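FAD-binding PCMH-type domain-containing protein (Gibberella zeae, PDB 6YJO) probably acts as an FAD-dependent oxidoreductase, carrying its flavin on two covalent links, and belongs to a group of fungal oligosaccharide-oxidising flavoenzymes. Local coordinates at residues G105-G110 and N497-R502; K92-A97 and N113-I118; T214-G219 and P480-L485. One frame throughout, in Å; residues are numbered along the deposited sequence.

Contacts 1 and 2 both touch FAD, and contact 3 lies farther out. Contact 2 pairs two parallel strands whose end meets the adenosine part of FAD. The loop between those strands supplies 105-110, which contact 1 packs against the C-terminal 497-502; the centres of the two contacts lie about 11 Å apart, G110 CA standing 3.5 Å from S96 OG. Contact 3 joins two helices, its centre about 16 Å from that of contact 1; the two touch through a probable hydrogen bond between K483 NZ and R502 O, 3.2 Å. Contacts 2 and 3 do not touch, with nearest atoms about 11 Å apart; the side chain of A216 in contact 3 lies about 11 Å from FAD.

Contact 1: G105-G110 and N497-R502; sequences GSFGYG and NPQGIR. With FAD (flavin-adenine dinucleotide), chain C.
The F107 ring carries P498 on one face, with the pyrrolidine carbon CD 4.0 Å from the ring centroid and 16° off the normal, a CH-pi contact displaced toward the rim. P498 CG adds an apolar touch 3.6 Å from F107 CE1. Two further groups reach the ring obliquely: N497 OD1, 3.9 Å from CD2 of F107, and the CB of Q499. The N497 amide lies only 26° from the plane of the ring, whereas that of Q499 stands perpendicular to it.

F107 CG lies anti to its own carbonyl carbon (chi1 -70°), which sends the ring toward the C-terminal segment while the backbone around F107 and G108 stays near the ribose and pyrophosphate of FAD. G110 O meets P498 CD at 3.3 Å.

Residues 497-500 form a type I beta turn, and N497 O is gripped twice, by G500 N and by R502 NH1 at 3.0 Å, from opposite faces of its carbonyl plane. Q499 has its amide held beyond the contact, OE1 by Y474 OH and NE2 by D462 O. L461 also packs on F107.

No hydrogen bond crosses between the segments. Apolar and CH-pi packing therefore joins the cofactor-binding loop to the berberine-like C-terminal region, while N497 O braces the turn and the Q499 amide is tied to Y474 and D462.

Contact 2: K92-A97 and N113-I118; sequences KVRVSA and NGHLVI. With FAD (flavin-adenine dinucleotide), chain C.
A chi1 of -80°, with CG anti to the carbonyl carbon, turns the H115 imidazole so that R94 CB lies over one of its faces, 3.5 Å from the centroid in a CH-pi contact. The chi1 of R94 (-72°), with its extended chain, leads the guanidinium away. A chi1 of -84° turns the S96 hydroxyl to the edge of the imidazole, in its plane, where OG hydrogen-bonds H115 ND1 at 3.1 Å; either atom could be the donor. E112 OE2 takes the other imidazole nitrogen, NE2, and forms a salt bridge with R94 NH1, so that H115 is held through both nitrogens and its ring rotation is fixed.

Beside this polar group the backbones zip together in parallel. L116 N donates to R94 O, S96 N to L116 O, and I118 N to S96 O, each at 3.0 Å. S96 thus gives and accepts through its main chain while its hydroxyl grips H115. The sheet face bearing V95, A97, L116 and I118 is apolar: V95 CG1 meets I118 CD1 at 3.6 Å, and I118 continues onto helix 78-90.

At the strand end, A97 O accepts a 2.8 Å bond from the ribose hydroxyl O2B of FAD, and A97 CB lies 3.6 Å from C5A of the adenine. Strands 95-98 and 116-119, with 71-73 beyond, make the small parallel sheet of the PCMH-type FAD-binding fold, here presenting a strand end to the adenosine.

Contact 3: T214-G219 and P480-L485; sequences TWALRG and PKLKKL
K481 runs across one face of the W215 indole. CB begins 3.8 Å from CH2 of the tryptophan, at the benzo end, and CG stays near the same CH2. CD presses closest, 3.4 Å from the centroid of the six-membered ring and 15° off its normal, a CH-pi contact. CE makes no close approach to the indole and bridges CD to NZ, which reaches the pyrrole end and sits 3.6 Å above the five-membered ring, over its centre, in a cation-pi interaction. An extended chain with CG anti to the backbone N (chi1 -158°) lays the lysine along the indole in this way. D212 OD1 lies nearby as a weak, long ion-pair partner of NZ.

The two helices, 211-220 and 479-489, are joined here through segments with 260 residues between them, the second belonging to the berberine-like region; these short segments cross at -117° with axes 10.8 Å apart. No hydrogen bond links the segments.

The remaining contacts are apolar. L482 CD2 touches both W215 CZ3, at 3.7 Å, and A216 CB, at 3.9 Å. A216 and L482 are the CA pair nearest each other, 6.7 Å apart, and the A216 methyl, CB, also receives L485 CD2 at 3.6 Å. The tryptophan also packs against N407, A409 and S478.

Contact 1: G105-G110 and N497-R502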
loop_
_atom_site.group_PDB
_atom_site.type_symbol
_atom_site.label_atom_id
_atom_site.label_comp_id
_atom_site.label_asym_id
_atom_site.label_seq_id
_atom_site.Cartn_x
_atom_site.Cartn_y
_atom_site.Cartn_z
ATOM N N GLY A 105 10.669 -2.939 -0.362
ATOM C CA GLY A 105 11.857 -3.552 -0.921
ATOM C C GLY A 105 12.526 -2.662 -1.949
ATOM O O GLY A 105 13.296 -3.141 -2.784
ATOM N N SER A 106 12.233 -1.361 -1.906
ATOM C CA SER A 106 12.865 -0.385 -2.798
ATOM C C SER A 106 12.738 -0.813 -4.257
ATOM O O SER A 106 13.659 -0.646 -5.057
ATOM C CB SER A 106 14.330 -0.172 -2.416
ATOM O OG SER A 106 14.467 0.108 -1.034
ATOM N N PHE A 107 11.578 -1.378 -4.608
ATOM C CA PHE A 107 11.310 -1.770 -5.987
ATOM C C PHE A 107 11.136 -0.569 -6.906
ATOM O O PHE A 107 11.160 -0.736 -8.128
ATOM C CB PHE A 107 10.062 -2.656 -6.049
ATOM C CG PHE A 107 10.247 -4.039 -5.451
ATOM C CD1 PHE A 107 11.471 -4.457 -4.948
ATOM C CD2 PHE A 107 9.179 -4.926 -5.406
ATOM C CE1 PHE A 107 11.623 -5.730 -4.410
ATOM C CE2 PHE A 107 9.326 -6.198 -4.867
ATOM C CZ PHE A 107 10.550 -6.600 -4.373
ATOM N N GLY A 108 10.974 0.633 -6.355
ATOM C CA GLY A 108 11.016 1.825 -7.186
ATOM C C GLY A 108 12.260 1.892 -8.044
ATOM O O GLY A 108 12.208 2.346 -9.189
ATOM N N TYR A 109 13.393 1.444 -7.499
ATOM C CA TYR A 109 14.642 1.405 -8.249
ATOM C C TYR A 109 14.734 0.181 -9.150
ATOM O O TYR A 109 15.547 0.171 -10.084
ATOM C CB TYR A 109 15.839 1.429 -7.293
ATOM C CG TYR A 109 15.903 2.686 -6.454
ATOM C CD1 TYR A 109 16.604 3.799 -6.891
ATOM C CD2 TYR A 109 15.248 2.764 -5.231
ATOM C CE1 TYR A 109 16.660 4.954 -6.136
ATOM C CE2 TYR A 109 15.300 3.916 -4.466
ATOM C CZ TYR A 109 16.006 5.010 -4.924
ATOM O OH TYR A 109 16.062 6.158 -4.167
ATOM N N GLY A 110 13.923 -0.843 -8.892
ATOM C CA GLY A 110 13.883 -2.049 -9.701
ATOM C C GLY A 110 14.176 -3.328 -8.942
ATOM O O GLY A 110 14.086 -4.413 -9.535
ATOM N N ASN A 497 10.537 -6.169 -11.869
ATOM C CA ASN A 497 10.892 -6.094 -10.460
ATOM C C ASN A 497 10.887 -7.507 -9.900
ATOM O O ASN A 497 10.285 -8.412 -10.490
ATOM C CB ASN A 497 9.937 -5.186 -9.670
ATOM C CG ASN A 497 8.530 -5.733 -9.598
ATOM O OD1 ASN A 497 8.224 -6.575 -8.754
ATOM N ND2 ASN A 497 7.657 -5.248 -10.479
ATOM N N PRO A 498 11.565 -7.735 -8.771
ATOM C CA PRO A 498 11.678 -9.107 -8.247
ATOM C C PRO A 498 10.361 -9.863 -8.150
ATOM O O PRO A 498 10.317 -11.051 -8.494
ATOM C CB PRO A 498 12.311 -8.885 -6.870
ATOM C CG PRO A 498 13.153 -7.672 -7.059
ATOM C CD PRO A 498 12.390 -6.786 -8.006
ATOM N N GLN A 499 9.285 -9.218 -7.696
ATOM C CA GLN A 499 7.993 -9.877 -7.532
ATOM C C GLN A 499 6.981 -9.404 -8.568
ATOM O O GLN A 499 5.774 -9.404 -8.316
ATOM C CB GLN A 499 7.475 -9.659 -6.114
ATOM C CG GLN A 499 8.259 -10.468 -5.097
ATOM C CD GLN A 499 8.036 -10.034 -3.660
ATOM O OE1 GLN A 499 7.078 -9.325 -3.348
ATOM N NE2 GLN A 499 8.930 -10.460 -2.774
ATOM N N GLY A 500 7.464 -9.031 -9.754
ATOM C CA GLY A 500 6.585 -8.542 -10.791
ATOM C C GLY A 500 5.913 -9.665 -11.554
ATOM O O GLY A 500 6.307 -10.828 -11.481
ATOM N N ILE A 501 4.860 -9.306 -12.286
ATOM C CA ILE A 501 4.188 -10.275 -13.140
ATOM C C ILE A 501 5.123 -10.678 -14.273
ATOM O O ILE A 501 5.637 -9.829 -15.013
ATOM C CB ILE A 501 2.874 -9.697 -13.686
ATOM C CG1 ILE A 501 1.958 -9.241 -12.541
ATOM C CG2 ILE A 501 2.173 -10.721 -14.576
ATOM C CD1 ILE A 501 1.689 -10.293 -11.486
ATOM N N ARG A 502 5.345 -11.982 -14.417
ATOM C CA ARG A 502 6.192 -12.521 -15.473
ATOM C C ARG A 502 5.348 -12.843 -16.700
ATOM O O ARG A 502 4.290 -13.468 -16.564
ATOM C CB ARG A 502 6.904 -13.780 -14.997
ATOM C CG ARG A 502 7.764 -13.566 -13.760
ATOM C CD ARG A 502 9.036 -12.799 -14.097
ATOM N NE ARG A 502 9.959 -12.732 -12.962
ATOM C CZ ARG A 502 10.330 -11.615 -12.338
ATOM N NH1 ARG A 502 9.874 -10.426 -12.721
ATOM N NH2 ARG A 502 11.178 -11.689 -11.317
HETATM P PA FAD C . 7.459 3.459 -4.787
HETATM O O1A FAD C . 8.659 2.719 -4.329
HETATM O O2A FAD C . 7.773 4.765 -5.534
HETATM O O5B FAD C . 6.534 2.537 -5.669
HETATM C C5B FAD C . 6.166 1.211 -5.235
HETATM C C4B FAD C . 5.778 0.387 -6.433
HETATM O O4B FAD C . 4.964 1.189 -7.323
HETATM C C3B FAD C . 6.953 -0.109 -7.271
HETATM O O3B FAD C . 6.665 -1.379 -7.845
HETATM C C2B FAD C . 7.074 0.982 -8.333
HETATM O O2B FAD C . 7.701 0.510 -9.516
HETATM C C1B FAD C . 5.602 1.297 -8.583
HETATM N N9A FAD C . 5.361 2.630 -9.130
HETATM C C8A FAD C . 5.618 3.841 -8.539
HETATM N N7A FAD C . 5.306 4.877 -9.279
HETATM C C5A FAD C . 4.807 4.307 -10.445
HETATM C C6A FAD C . 4.303 4.869 -11.631
HETATM N N6A FAD C . 4.211 6.182 -11.859
HETATM N N1A FAD C . 3.891 4.018 -12.596
HETATM C C2A FAD C . 3.977 2.704 -12.377
HETATM N N3A FAD C . 4.433 2.061 -11.300
HETATM C C4A FAD C . 4.840 2.928 -10.361
HETATM N N1 FAD C . -0.045 0.915 2.676
HETATM C C2 FAD C . -1.355 0.799 3.045
HETATM O O2 FAD C . -2.150 0.106 2.401
HETATM N N3 FAD C . -1.815 1.472 4.167
HETATM C C4 FAD C . -1.061 2.283 4.993
HETATM O O4 FAD C . -1.577 2.831 5.964
HETATM C C4X FAD C . 0.328 2.398 4.591
HETATM N N5 FAD C . 1.114 3.146 5.314
HETATM C C5X FAD C . 2.439 3.259 4.924
HETATM C C6 FAD C . 3.306 4.025 5.693
HETATM C C7 FAD C . 4.637 4.195 5.333
HETATM C C7M FAD C . 5.532 5.056 6.185
HETATM C C8 FAD C . 5.137 3.519 4.206
HETATM C C8M FAD C . 6.574 3.665 3.784
HETATM C C9 FAD C . 4.280 2.730 3.444
HETATM C C9A FAD C . 2.943 2.592 3.798
HETATM N N10 FAD C . 2.053 1.805 3.042
HETATM C C10 FAD C . 0.741 1.677 3.414
HETATM C "C1'" FAD C . 2.524 1.056 1.870
HETATM C "C2'" FAD C . 2.323 1.781 0.549
HETATM O "O2'" FAD C . 0.957 1.686 0.145
HETATM C "C3'" FAD C . 3.202 1.116 -0.510
HETATM O "O3'" FAD C . 4.543 1.115 -0.031
HETATM C "C4'" FAD C . 3.176 1.798 -1.876
HETATM O "O4'" FAD C . 3.127 0.818 -2.913
HETATM C "C5'" FAD C . 4.389 2.679 -2.064
HETATM O "O5'" FAD C . 4.162 3.567 -3.174
HETATM P P FAD C . 5.195 4.692 -3.522
HETATM O O1P FAD C . 4.905 5.241 -4.922
HETATM O O2P FAD C . 5.239 5.681 -2.415
HETATM O O3P FAD C . 6.550 3.835 -3.544
#

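Contact 2: K92-A97 and N113-I118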
loop_
_atom_site.group_PDB
_atom_site.type_symbol
_atom_site.label_atom_id
_atom_site.label_comp_id
_atom_site.label_asym_id
_atom_site.label_seq_id
_atom_site.Cartn_x
_atom_site.Cartn_y
_atom_site.Cartn_z
ATOM N N LYS A 92 18.233 -1.453 -24.042
ATOM C CA LYS A 92 17.958 -2.779 -23.484
ATOM C C LYS A 92 18.104 -2.801 -21.963
ATOM O O LYS A 92 18.519 -3.806 -21.382
ATOM C CB LYS A 92 18.862 -3.844 -24.114
ATOM C CG LYS A 92 18.279 -5.259 -24.056
ATOM C CD LYS A 92 19.358 -6.338 -23.936
ATOM C CE LYS A 92 19.555 -6.811 -22.494
ATOM N NZ LYS A 92 20.927 -6.541 -21.980
ATOM N N VAL A 93 17.774 -1.692 -21.302
ATOM C CA VAL A 93 17.717 -1.657 -19.845
ATOM C C VAL A 93 16.287 -1.923 -19.399
ATOM O O VAL A 93 15.321 -1.483 -20.035
ATOM C CB VAL A 93 18.224 -0.312 -19.280
ATOM C CG1 VAL A 93 19.704 -0.111 -19.586
ATOM C CG2 VAL A 93 17.383 0.862 -19.786
ATOM N N ARG A 94 16.155 -2.663 -18.305
ATOM C CA ARG A 94 14.901 -2.684 -17.569
ATOM C C ARG A 94 14.642 -1.301 -16.986
ATOM O O ARG A 94 15.573 -0.585 -16.609
ATOM C CB ARG A 94 14.965 -3.745 -16.471
ATOM C CG ARG A 94 14.915 -5.161 -17.010
ATOM C CD ARG A 94 15.509 -6.139 -16.028
ATOM N NE ARG A 94 15.125 -7.513 -16.328
ATOM C CZ ARG A 94 15.359 -8.541 -15.522
ATOM N NH1 ARG A 94 15.976 -8.349 -14.365
ATOM N NH2 ARG A 94 14.977 -9.761 -15.872
ATOM N N VAL A 95 13.373 -0.913 -16.935
ATOM C CA VAL A 95 12.979 0.418 -16.491
ATOM C C VAL A 95 11.953 0.280 -15.376
ATOM O O VAL A 95 11.084 -0.595 -15.421
ATOM C CB VAL A 95 12.402 1.258 -17.648
ATOM C CG1 VAL A 95 12.066 2.661 -17.168
ATOM C CG2 VAL A 95 13.376 1.295 -18.817
ATOM N N SER A 96 12.050 1.158 -14.384
ATOM C CA SER A 96 11.208 1.092 -13.200
ATOM C C SER A 96 10.863 2.504 -12.759
ATOM O O SER A 96 11.719 3.390 -12.755
ATOM C CB SER A 96 11.906 0.332 -12.068
ATOM O OG SER A 96 11.715 -1.066 -12.210
ATOM N N ALA A 97 9.605 2.704 -12.389
ATOM C CA ALA A 97 9.112 4.000 -11.952
ATOM C C ALA A 97 9.102 4.055 -10.430
ATOM O O ALA A 97 8.750 3.080 -9.762
ATOM C CB ALA A 97 7.707 4.268 -12.499
ATOM N N ASN A 113 20.296 -3.499 -9.447
ATOM C CA ASN A 113 21.006 -2.408 -10.096
ATOM C C ASN A 113 20.849 -2.503 -11.611
ATOM O O ASN A 113 20.466 -3.538 -12.159
ATOM C CB ASN A 113 22.487 -2.425 -9.714
ATOM C CG ASN A 113 22.707 -2.768 -8.252
ATOM O OD1 ASN A 113 22.542 -3.918 -7.844
ATOM N ND2 ASN A 113 23.081 -1.769 -7.455
ATOM N N GLY A 114 21.126 -1.389 -12.283
ATOM C CA GLY A 114 21.160 -1.376 -13.728
ATOM C C GLY A 114 19.836 -1.084 -14.392
ATOM O O GLY A 114 19.638 -1.476 -15.547
ATOM N N HIS A 115 18.923 -0.406 -13.702
ATOM C CA HIS A 115 17.667 0.047 -14.282
ATOM C C HIS A 115 17.761 1.522 -14.637
ATOM O O HIS A 115 18.469 2.289 -13.981
ATOM C CB HIS A 115 16.498 -0.141 -13.308
ATOM C CG HIS A 115 15.955 -1.534 -13.255
ATOM N ND1 HIS A 115 14.609 -1.799 -13.113
ATOM C CD2 HIS A 115 16.572 -2.738 -13.302
ATOM C CE1 HIS A 115 14.420 -3.106 -13.086
ATOM N NE2 HIS A 115 15.596 -3.699 -13.199
ATOM N N LEU A 116 17.033 1.917 -15.679
ATOM C CA LEU A 116 16.623 3.307 -15.803
ATOM C C LEU A 116 15.462 3.524 -14.849
ATOM O O LEU A 116 14.465 2.801 -14.897
ATOM C CB LEU A 116 16.212 3.649 -17.237
ATOM C CG LEU A 116 15.477 4.988 -17.419
ATOM C CD1 LEU A 116 16.376 6.184 -17.090
ATOM C CD2 LEU A 116 14.919 5.116 -18.831
ATOM N N VAL A 117 15.605 4.494 -13.955
ATOM C CA VAL A 117 14.612 4.755 -12.920
ATOM C C VAL A 117 13.994 6.120 -13.178
ATOM O O VAL A 117 14.678 7.146 -13.088
ATOM C CB VAL A 117 15.227 4.663 -11.514
ATOM C CG1 VAL A 117 14.227 5.117 -10.469
ATOM C CG2 VAL A 117 15.672 3.235 -11.232
ATOM N N ILE A 118 12.702 6.124 -13.488
ATOM C CA ILE A 118 11.960 7.320 -13.871
ATOM C C ILE A 118 11.272 7.833 -12.610
ATOM O O ILE A 118 10.266 7.274 -12.165
ATOM C CB ILE A 118 10.958 7.016 -14.991
ATOM C CG1 ILE A 118 11.692 6.478 -16.229
ATOM C CG2 ILE A 118 10.144 8.256 -15.351
ATOM C CD1 ILE A 118 10.778 6.000 -17.346
HETATM P PA FAD C . 7.459 3.459 -4.787
HETATM O O1A FAD C . 8.659 2.719 -4.329
HETATM O O2A FAD C . 7.773 4.765 -5.534
HETATM O O5B FAD C . 6.534 2.537 -5.669
HETATM C C5B FAD C . 6.166 1.211 -5.235
HETATM C C4B FAD C . 5.778 0.387 -6.433
HETATM O O4B FAD C . 4.964 1.189 -7.323
HETATM C C3B FAD C . 6.953 -0.109 -7.271
HETATM O O3B FAD C . 6.665 -1.379 -7.845
HETATM C C2B FAD C . 7.074 0.982 -8.333
HETATM O O2B FAD C . 7.701 0.510 -9.516
HETATM C C1B FAD C . 5.602 1.297 -8.583
HETATM N N9A FAD C . 5.361 2.630 -9.130
HETATM C C8A FAD C . 5.618 3.841 -8.539
HETATM N N7A FAD C . 5.306 4.877 -9.279
HETATM C C5A FAD C . 4.807 4.307 -10.445
HETATM C C6A FAD C . 4.303 4.869 -11.631
HETATM N N6A FAD C . 4.211 6.182 -11.859
HETATM N N1A FAD C . 3.891 4.018 -12.596
HETATM C C2A FAD C . 3.977 2.704 -12.377
HETATM N N3A FAD C . 4.433 2.061 -11.300
HETATM C C4A FAD C . 4.840 2.928 -10.361
HETATM N N1 FAD C . -0.045 0.915 2.676
HETATM C C2 FAD C . -1.355 0.799 3.045
HETATM O O2 FAD C . -2.150 0.106 2.401
HETATM N N3 FAD C . -1.815 1.472 4.167
HETATM C C4 FAD C . -1.061 2.283 4.993
HETATM O O4 FAD C . -1.577 2.831 5.964
HETATM C C4X FAD C . 0.328 2.398 4.591
HETATM N N5 FAD C . 1.114 3.146 5.314
HETATM C C5X FAD C . 2.439 3.259 4.924
HETATM C C6 FAD C . 3.306 4.025 5.693
HETATM C C7 FAD C . 4.637 4.195 5.333
HETATM C C7M FAD C . 5.532 5.056 6.185
HETATM C C8 FAD C . 5.137 3.519 4.206
HETATM C C8M FAD C . 6.574 3.665 3.784
HETATM C C9 FAD C . 4.280 2.730 3.444
HETATM C C9A FAD C . 2.943 2.592 3.798
HETATM N N10 FAD C . 2.053 1.805 3.042
HETATM C C10 FAD C . 0.741 1.677 3.414
HETATM C "C1'" FAD C . 2.524 1.056 1.870
HETATM C "C2'" FAD C . 2.323 1.781 0.549
HETATM O "O2'" FAD C . 0.957 1.686 0.145
HETATM C "C3'" FAD C . 3.202 1.116 -0.510
HETATM O "O3'" FAD C . 4.543 1.115 -0.031
HETATM C "C4'" FAD C . 3.176 1.798 -1.876
HETATM O "O4'" FAD C . 3.127 0.818 -2.913
HETATM C "C5'" FAD C . 4.389 2.679 -2.064
HETATM O "O5'" FAD C . 4.162 3.567 -3.174
HETATM P P FAD C . 5.195 4.692 -3.522
HETATM O O1P FAD C . 4.905 5.241 -4.922
HETATM O O2P FAD C . 5.239 5.681 -2.415
HETATM O O3P FAD C . 6.550 3.835 -3.544
#

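Contact 3: T214-G219 and P480-L485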
loop_
_atom_site.group_PDB
_atom_site.type_symbol
_atom_site.label_atom_id
_atom_site.label_comp_id
_atom_site.label_asym_id
_atom_site.label_seq_id
_atom_site.Cartn_x
_atom_site.Cartn_y
_atom_site.Cartn_z
ATOM N N THR A 214 -7.032 -1.625 -17.608
ATOM C CA THR A 214 -7.521 -0.939 -16.416
ATOM C C THR A 214 -7.760 -1.929 -15.284
ATOM O O THR A 214 -7.537 -1.613 -14.109
ATOM C CB THR A 214 -8.810 -0.186 -16.749
ATOM O OG1 THR A 214 -8.585 0.687 -17.864
ATOM C CG2 THR A 214 -9.298 0.636 -15.562
ATOM N N TRP A 215 -8.222 -3.132 -15.623
ATOM C CA TRP A 215 -8.407 -4.176 -14.622
ATOM C C TRP A 215 -7.087 -4.515 -13.939
ATOM O O TRP A 215 -7.041 -4.703 -12.717
ATOM C CB TRP A 215 -9.017 -5.405 -15.297
ATOM C CG TRP A 215 -9.070 -6.644 -14.464
ATOM C CD1 TRP A 215 -10.085 -7.040 -13.640
ATOM C CD2 TRP A 215 -8.079 -7.672 -14.401
ATOM N NE1 TRP A 215 -9.779 -8.250 -13.061
ATOM C CE2 TRP A 215 -8.551 -8.658 -13.511
ATOM C CE3 TRP A 215 -6.833 -7.853 -15.009
ATOM C CZ2 TRP A 215 -7.821 -9.805 -13.212
ATOM C CZ3 TRP A 215 -6.108 -8.989 -14.709
ATOM C CH2 TRP A 215 -6.605 -9.954 -13.824
ATOM N N ALA A 216 -5.998 -4.581 -14.712
ATOM C CA ALA A 216 -4.692 -4.873 -14.128
ATOM C C ALA A 216 -4.171 -3.687 -13.327
ATOM O O ALA A 216 -3.509 -3.869 -12.299
ATOM C CB ALA A 216 -3.701 -5.255 -15.227
ATOM N N LEU A 217 -4.455 -2.463 -13.778
ATOM C CA LEU A 217 -3.995 -1.288 -13.045
ATOM C C LEU A 217 -4.623 -1.209 -11.662
ATOM O O LEU A 217 -4.002 -0.681 -10.729
ATOM C CB LEU A 217 -4.299 -0.013 -13.838
ATOM C CG LEU A 217 -3.562 0.118 -15.171
ATOM C CD1 LEU A 217 -3.783 1.487 -15.792
ATOM C CD2 LEU A 217 -2.075 -0.150 -15.003
ATOM N N ARG A 218 -5.847 -1.718 -11.504
ATOM C CA ARG A 218 -6.492 -1.783 -10.192
ATOM C C ARG A 218 -5.982 -3.011 -9.435
ATOM O O ARG A 218 -6.715 -3.959 -9.151
ATOM C CB ARG A 218 -8.010 -1.826 -10.328
ATOM C CG ARG A 218 -8.660 -0.566 -10.882
ATOM C CD ARG A 218 -10.170 -0.616 -10.694
ATOM N NE ARG A 218 -10.850 0.509 -11.328
ATOM C CZ ARG A 218 -11.320 0.507 -12.575
ATOM N NH1 ARG A 218 -11.196 -0.566 -13.348
ATOM N NH2 ARG A 218 -11.922 1.589 -13.052
ATOM N N GLY A 219 -4.694 -2.981 -9.097
ATOM C CA GLY A 219 -4.155 -4.029 -8.250
ATOM C C GLY A 219 -2.713 -4.425 -8.500
ATOM O O GLY A 219 -1.997 -4.805 -7.566
ATOM N N PRO A 480 -3.188 -15.805 -13.889
ATOM C CA PRO A 480 -3.135 -16.212 -15.307
ATOM C C PRO A 480 -3.516 -15.091 -16.256
ATOM O O PRO A 480 -2.812 -14.845 -17.243
ATOM C CB PRO A 480 -4.125 -17.387 -15.373
ATOM C CG PRO A 480 -4.338 -17.823 -13.943
ATOM C CD PRO A 480 -4.176 -16.578 -13.121
ATOM N N LYS A 481 -4.623 -14.398 -15.977
ATOM C CA LYS A 481 -5.022 -13.268 -16.809
ATOM C C LYS A 481 -3.967 -12.167 -16.773
ATOM O O LYS A 481 -3.681 -11.536 -17.798
ATOM C CB LYS A 481 -6.379 -12.741 -16.340
ATOM C CG LYS A 481 -7.155 -11.938 -17.376
ATOM C CD LYS A 481 -8.024 -10.885 -16.699
ATOM C CE LYS A 481 -9.292 -10.565 -17.479
ATOM N NZ LYS A 481 -10.075 -9.485 -16.803
ATOM N N LEU A 482 -3.376 -11.925 -15.599
ATOM C CA LEU A 482 -2.287 -10.958 -15.496
ATOM C C LEU A 482 -1.100 -11.377 -16.360
ATOM O O LEU A 482 -0.533 -10.561 -17.096
ATOM C CB LEU A 482 -1.858 -10.807 -14.034
ATOM C CG LEU A 482 -2.778 -10.018 -13.100
ATOM C CD1 LEU A 482 -2.455 -10.318 -11.639
ATOM C CD2 LEU A 482 -2.661 -8.524 -13.361
ATOM N N LYS A 483 -0.704 -12.649 -16.276
ATOM C CA LYS A 483 0.403 -13.131 -17.096
ATOM C C LYS A 483 0.055 -13.073 -18.579
ATOM O O LYS A 483 0.918 -12.786 -19.417
ATOM C CB LYS A 483 0.771 -14.554 -16.689
ATOM C CG LYS A 483 1.417 -14.662 -15.322
ATOM C CD LYS A 483 1.461 -16.106 -14.848
ATOM C CE LYS A 483 2.886 -16.614 -14.707
ATOM N NZ LYS A 483 3.657 -16.534 -15.980
ATOM N N LYS A 484 -1.206 -13.350 -18.925
ATOM C CA LYS A 484 -1.618 -13.244 -20.321
ATOM C C LYS A 484 -1.503 -11.807 -20.805
ATOM O O LYS A 484 -1.047 -11.552 -21.927
ATOM C CB LYS A 484 -3.051 -13.747 -20.488
ATOM C CG LYS A 484 -3.481 -13.904 -21.938
ATOM C CD LYS A 484 -4.906 -14.422 -22.057
ATOM C CE LYS A 484 -5.932 -13.306 -21.965
ATOM N NZ LYS A 484 -5.831 -12.351 -23.102
ATOM N N LEU A 485 -1.894 -10.852 -19.959
ATOM C CA LEU A 485 -1.850 -9.444 -20.337
ATOM C C LEU A 485 -0.425 -8.903 -20.334
ATOM O O LEU A 485 -0.096 -8.026 -21.139
ATOM C CB LEU A 485 -2.730 -8.638 -19.385
ATOM C CG LEU A 485 -2.839 -7.133 -19.609
ATOM C CD1 LEU A 485 -3.286 -6.818 -21.026
ATOM C CD2 LEU A 485 -3.811 -6.557 -18.595
#